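Local coordinates for protein muramidase (Sodiomyces alcalophilus, PDB 6ZM8) that probably cleaves the glycan strands of bacterial peptidoglycan as a family GH25 muramidase (lysozyme), at residues T128-W140 and F151-A163. Numbering follows the deposited sequence. Where two conformers were deposited one is given.
Sequences TSRWPVIYTTTDW and FANRCPLWIARYA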
loop_
_atom_site.group_PDB
_atom_site.type_symbol
_atom_site.label_atom_id
_atom_site.label_comp_id
_atom_site.label_asym_id
_atom_site.label_seq_id
_atom_site.Cartn_x
_atom_site.Cartn_y
_atom_site.Cartn_z
ATOM N N THR A 128 14.893 2.889 -3.655
ATOM C CA THR A 128 14.120 2.879 -4.884
ATOM C C THR A 128 14.032 4.223 -5.595
ATOM O O THR A 128 13.648 4.227 -6.783
ATOM C CB THR A 128 12.672 2.397 -4.637
ATOM O OG1 THR A 128 11.949 3.406 -3.921
ATOM C CG2 THR A 128 12.595 1.052 -3.970
ATOM N N SER A 129 14.272 5.316 -4.882
ATOM C CA SER A 129 14.029 6.702 -5.278
ATOM C C SER A 129 12.620 7.191 -4.950
ATOM O O SER A 129 12.351 8.387 -5.163
ATOM C CB SER A 129 14.337 7.014 -6.756
ATOM O OG SER A 129 13.264 6.714 -7.629
ATOM N N ARG A 130 11.739 6.321 -4.464
ATOM C CA ARG A 130 10.355 6.696 -4.243
ATOM C C ARG A 130 10.000 6.710 -2.761
ATOM O O ARG A 130 10.396 5.825 -1.997
ATOM C CB ARG A 130 9.405 5.677 -4.893
ATOM C CG ARG A 130 9.543 5.597 -6.420
ATOM C CD ARG A 130 9.312 6.962 -7.080
ATOM N NE ARG A 130 8.040 7.564 -6.712
ATOM C CZ ARG A 130 6.875 7.373 -7.336
ATOM N NH1 ARG A 130 6.840 6.656 -8.472
ATOM N NH2 ARG A 130 5.760 7.948 -6.888
ATOM N N TRP A 131 9.204 7.715 -2.379
ATOM C CA TRP A 131 8.528 7.647 -1.093
ATOM C C TRP A 131 7.384 6.630 -1.225
ATOM O O TRP A 131 6.635 6.656 -2.192
ATOM C CB TRP A 131 7.963 9.007 -0.676
ATOM C CG TRP A 131 9.031 10.042 -0.506
ATOM C CD1 TRP A 131 9.268 11.110 -1.315
ATOM C CD2 TRP A 131 10.050 10.084 0.492
ATOM N NE1 TRP A 131 10.361 11.809 -0.881
ATOM C CE2 TRP A 131 10.864 11.199 0.226
ATOM C CE3 TRP A 131 10.374 9.276 1.573
ATOM C CZ2 TRP A 131 11.978 11.521 1.007
ATOM C CZ3 TRP A 131 11.478 9.608 2.342
ATOM C CH2 TRP A 131 12.275 10.713 2.066
ATOM N N PRO A 132 7.237 5.728 -0.259
ATOM C CA PRO A 132 6.162 4.749 -0.339
ATOM C C PRO A 132 4.813 5.400 -0.051
ATOM O O PRO A 132 4.696 6.413 0.643
ATOM C CB PRO A 132 6.535 3.726 0.717
ATOM C CG PRO A 132 7.235 4.573 1.768
ATOM C CD PRO A 132 8.012 5.614 0.983
ATOM N N VAL A 133 3.766 4.739 -0.564
ATOM C CA VAL A 133 2.411 4.988 -0.103
ATOM C C VAL A 133 2.257 4.415 1.308
ATOM O O VAL A 133 2.877 3.388 1.630
ATOM C CB VAL A 133 1.457 4.298 -1.106
ATOM C CG1 VAL A 133 0.020 4.197 -0.612
ATOM C CG2 VAL A 133 1.501 5.032 -2.446
ATOM N N ILE A 134 1.453 5.074 2.143
ATOM C CA ILE A 134 1.097 4.528 3.453
ATOM C C ILE A 134 -0.369 4.112 3.419
ATOM O O ILE A 134 -1.246 4.955 3.177
ATOM C CB ILE A 134 1.365 5.538 4.571
ATOM C CG1 ILE A 134 2.870 5.698 4.762
ATOM C CG2 ILE A 134 0.671 5.115 5.880
ATOM C CD1 ILE A 134 3.271 6.804 5.724
ATOM N N TYR A 135 -0.607 2.817 3.684
ATOM C CA TYR A 135 -1.959 2.273 3.870
ATOM C C TYR A 135 -2.202 2.144 5.370
ATOM O O TYR A 135 -1.420 1.501 6.081
ATOM C CB TYR A 135 -2.088 0.908 3.205
ATOM C CG TYR A 135 -3.388 0.187 3.550
ATOM C CD1 TYR A 135 -3.494 -0.585 4.707
ATOM C CD2 TYR A 135 -4.496 0.261 2.721
ATOM C CE1 TYR A 135 -4.654 -1.254 5.021
ATOM C CE2 TYR A 135 -5.667 -0.435 3.000
ATOM C CZ TYR A 135 -5.749 -1.208 4.166
ATOM O OH TYR A 135 -6.859 -1.939 4.481
ATOM N N THR A 136 -3.291 2.746 5.827
ATOM C CA THR A 136 -3.648 2.656 7.237
ATOM C C THR A 136 -5.137 2.999 7.385
ATOM O O THR A 136 -5.857 3.195 6.407
ATOM C CB THR A 136 -2.726 3.580 8.079
ATOM O OG1 THR A 136 -2.814 3.207 9.458
ATOM C CG2 THR A 136 -3.029 5.051 7.912
ATOM N N THR A 137 -5.568 3.069 8.654
ATOM C CA THR A 137 -6.873 3.585 9.004
ATOM C C THR A 137 -6.685 4.765 9.940
ATOM O O THR A 137 -5.703 4.855 10.679
ATOM C CB THR A 137 -7.766 2.530 9.667
ATOM O OG1 THR A 137 -7.212 2.252 10.954
ATOM C CG2 THR A 137 -7.881 1.277 8.821
ATOM N N THR A 138 -7.667 5.685 9.948
ATOM C CA THR A 138 -7.519 6.848 10.802
ATOM C C THR A 138 -7.485 6.454 12.286
ATOM O O THR A 138 -6.713 7.029 13.062
ATOM C CB THR A 138 -8.604 7.881 10.498
ATOM O OG1 THR A 138 -8.409 8.220 9.139
ATOM C CG2 THR A 138 -8.515 9.092 11.393
ATOM N N ASP A 139 -8.312 5.499 12.661
ATOM C CA ASP A 139 -8.354 5.085 14.064
ATOM C C ASP A 139 -7.049 4.394 14.480
ATOM O O ASP A 139 -6.540 4.671 15.583
ATOM C CB ASP A 139 -9.601 4.225 14.343
ATOM C CG ASP A 139 -9.780 3.051 13.388
ATOM O OD1 ASP A 139 -9.941 3.304 12.182
ATOM O OD2 ASP A 139 -9.757 1.892 13.865
ATOM N N TRP A 140 -6.498 3.516 13.649
ATOM C CA TRP A 140 -5.218 2.885 14.032
ATOM C C TRP A 140 -4.132 3.949 14.132
ATOM O O TRP A 140 -3.339 3.991 15.067
ATOM C CB TRP A 140 -4.812 1.789 13.038
ATOM C CG TRP A 140 -3.565 1.062 13.483
ATOM C CD1 TRP A 140 -3.533 -0.064 14.236
ATOM C CD2 TRP A 140 -2.196 1.439 13.266
ATOM N NE1 TRP A 140 -2.242 -0.441 14.513
ATOM C CE2 TRP A 140 -1.398 0.481 13.947
ATOM C CE3 TRP A 140 -1.557 2.500 12.606
ATOM C CZ2 TRP A 140 -0.016 0.567 13.989
ATOM C CZ3 TRP A 140 -0.172 2.602 12.679
ATOM C CH2 TRP A 140 0.588 1.647 13.370
ATOM N N PHE A 151 4.466 12.230 7.889
ATOM C CA PHE A 151 4.690 11.561 6.597
ATOM C C PHE A 151 3.841 12.157 5.485
ATOM O O PHE A 151 4.064 11.785 4.324
ATOM C CB PHE A 151 4.411 10.063 6.720
ATOM C CG PHE A 151 5.217 9.488 7.850
ATOM C CD1 PHE A 151 6.596 9.357 7.754
ATOM C CD2 PHE A 151 4.611 9.146 9.034
ATOM C CE1 PHE A 151 7.349 8.967 8.855
ATOM C CE2 PHE A 151 5.378 8.748 10.135
ATOM C CZ PHE A 151 6.736 8.658 10.038
ATOM N N ALA A 152 2.897 13.045 5.778
ATOM C CA ALA A 152 1.903 13.432 4.781
ATOM C C ALA A 152 2.488 14.178 3.584
ATOM O O ALA A 152 1.973 14.045 2.472
ATOM C CB ALA A 152 0.817 14.265 5.420
ATOM N N ASN A 153 3.589 14.906 3.776
ATOM C CA ASN A 153 4.201 15.688 2.682
ATOM C C ASN A 153 5.212 14.871 1.853
ATOM O O ASN A 153 5.905 15.391 0.977
ATOM C CB ASN A 153 4.933 16.885 3.277
ATOM C CG ASN A 153 5.532 17.775 2.225
ATOM O OD1 ASN A 153 4.845 18.274 1.327
ATOM N ND2 ASN A 153 6.816 18.010 2.343
ATOM N N ARG A 154 5.356 13.630 2.158
ATOM C CA ARG A 154 6.139 12.707 1.341
ATOM C C ARG A 154 5.330 11.529 0.798
ATOM O O ARG A 154 5.526 11.117 -0.342
ATOM C CB ARG A 154 7.322 12.136 2.143
ATOM C CG ARG A 154 8.430 13.150 2.379
ATOM C CD ARG A 154 9.486 12.651 3.356
ATOM N NE ARG A 154 8.919 12.547 4.686
ATOM C CZ ARG A 154 9.483 11.868 5.698
ATOM N NH1 ARG A 154 10.629 11.214 5.489
ATOM N NH2 ARG A 154 8.925 11.854 6.881
ATOM N N CYS A 155 4.505 10.944 1.644
ATOM C CA CYS A 155 3.914 9.615 1.389
ATOM C C CYS A 155 2.446 9.767 1.044
ATOM O O CYS A 155 1.655 10.164 1.893
ATOM C CB CYS A 155 4.019 8.747 2.632
ATOM S SG CYS A 155 5.729 8.417 3.118
ATOM N N PRO A 156 2.038 9.400 -0.181
ATOM C CA PRO A 156 0.615 9.434 -0.497
ATOM C C PRO A 156 -0.177 8.511 0.447
ATOM O O PRO A 156 0.313 7.423 0.807
ATOM C CB PRO A 156 0.546 8.913 -1.943
ATOM C CG PRO A 156 1.947 9.220 -2.500
ATOM C CD PRO A 156 2.864 8.965 -1.322
ATOM N N LEU A 157 -1.392 8.913 0.762
ATOM C CA LEU A 157 -2.242 8.155 1.682
ATOM C C LEU A 157 -3.154 7.195 0.933
ATOM O O LEU A 157 -3.878 7.585 0.013
ATOM C CB LEU A 157 -3.113 9.146 2.462
ATOM C CG LEU A 157 -4.108 8.504 3.444
ATOM C CD1 LEU A 157 -3.390 7.765 4.577
ATOM C CD2 LEU A 157 -5.028 9.600 3.986
ATOM N N TRP A 158 -3.149 5.952 1.416
ATOM C CA TRP A 158 -4.097 4.910 1.002
ATOM C C TRP A 158 -4.923 4.588 2.262
ATOM O O TRP A 158 -4.449 3.909 3.168
ATOM C CB TRP A 158 -3.337 3.715 0.454
ATOM C CG TRP A 158 -4.162 2.579 -0.037
ATOM C CD1 TRP A 158 -5.516 2.483 -0.167
ATOM C CD2 TRP A 158 -3.624 1.321 -0.488
ATOM N NE1 TRP A 158 -5.865 1.230 -0.653
ATOM C CE2 TRP A 158 -4.716 0.503 -0.846
ATOM C CE3 TRP A 158 -2.324 0.799 -0.547
ATOM C CZ2 TRP A 158 -4.556 -0.826 -1.247
ATOM C CZ3 TRP A 158 -2.157 -0.530 -0.916
ATOM C CH2 TRP A 158 -3.268 -1.323 -1.261
ATOM N N ILE A 159 -6.112 5.176 2.326
ATOM C CA ILE A 159 -6.930 5.094 3.539
ATOM C C ILE A 159 -7.973 3.996 3.371
ATOM O O ILE A 159 -8.566 3.880 2.295
ATOM C CB ILE A 159 -7.564 6.466 3.836
ATOM C CG1 ILE A 159 -8.134 6.557 5.247
ATOM C CG2 ILE A 159 -8.596 6.897 2.789
ATOM C CD1 ILE A 159 -7.083 6.481 6.332
ATOM N N ALA A 160 -8.235 3.258 4.438
ATOM C CA ALA A 160 -9.256 2.217 4.408
ATOM C C ALA A 160 -10.450 2.631 5.285
ATOM O O ALA A 160 -10.285 2.940 6.465
ATOM C CB ALA A 160 -8.715 0.891 4.859
ATOM N N ARG A 161 -11.642 2.556 4.686
ATOM C CA ARG A 161 -12.891 2.752 5.435
ATOM C C ARG A 161 -14.024 2.215 4.549
ATOM O O ARG A 161 -14.273 2.772 3.468
ATOM C CB ARG A 161 -13.160 4.206 5.776
ATOM C CG ARG A 161 -14.400 4.356 6.659
ATOM C CD ARG A 161 -14.842 5.777 6.824
ATOM N NE ARG A 161 -15.848 5.894 7.839
ATOM C CZ ARG A 161 -16.815 6.756 7.791
ATOM N NH1 ARG A 161 -17.099 7.507 6.756
ATOM N NH2 ARG A 161 -17.560 6.932 8.855
ATOM N N TYR A 162 -14.685 1.173 4.998
ATOM C CA TYR A 162 -15.725 0.538 4.173
ATOM C C TYR A 162 -17.054 1.177 4.565
ATOM O O TYR A 162 -17.759 0.730 5.480
ATOM C CB TYR A 162 -15.743 -0.980 4.335
ATOM C CG TYR A 162 -14.432 -1.666 4.064
ATOM C CD1 TYR A 162 -13.350 -1.022 3.428
ATOM C CD2 TYR A 162 -14.247 -2.961 4.471
ATOM C CE1 TYR A 162 -12.147 -1.667 3.250
ATOM C CE2 TYR A 162 -13.041 -3.619 4.303
ATOM C CZ TYR A 162 -11.977 -2.959 3.707
ATOM O OH TYR A 162 -10.808 -3.636 3.575
ATOM N N ALA A 163 -17.351 2.284 3.897
ATOM C CA ALA A 163 -18.470 3.149 4.219
ATOM C C ALA A 163 -18.820 3.948 2.986
ATOM O O ALA A 163 -18.098 3.941 1.989
ATOM C CB ALA A 163 -18.153 4.086 5.374
HETATM O O HOH W 1 -9.949 5.212 8.173
#
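Tyr135 and Trp158 meet in a T-shaped stack inside a parallel beta-alpha-beta unit of the GH25 barrel, in which helix 138-145 connects strands 133-136 and 157-160. The tyrosine edge carries CD2 over the centre of the indole face, 3.5 Å from Trp158 CD2, with the phenol and pyrrole planes 78° apart. The bridge between the two residues puts both side chains on one side of the sheet, where Tyr135 holds CG anti to its backbone N (chi1 171°). Val133 CG1 meets the indole near its plane, and Ala160 CB lies 3.4 Å from Tyr135 OH, a hydroxyl hydrogen-bonded to Gln180. Beneath the rings, Ile134 N gives a nearly straight bond of 2.9 Å to Pro156 O, and Trp158 N returns one of 2.8 Å to Ile134 O. Thr136 continues the ladder, donating to Trp158 O and accepting from Ala160 N. On the other side of the sheet, Ile134 CD1 packs on the CB atoms of Phe151 and Cys155; Trp141 of the connecting helix touches both Ile134 and Phe151. Before the strands, Arg154 CD sits over the face of the Trp131 six-membered ring, 3.5 Å from its centroid, a CH-pi contact. The chain bends at chi3, leaving CZ 5.0 Å from that centroid in an off-centre cation-pi contact, while Glu118 of helix 110-128 pairs with NH1. Past the ladder, one water accepts from Thr138 N and donates to Ala160 O, at 2.9 Å from each.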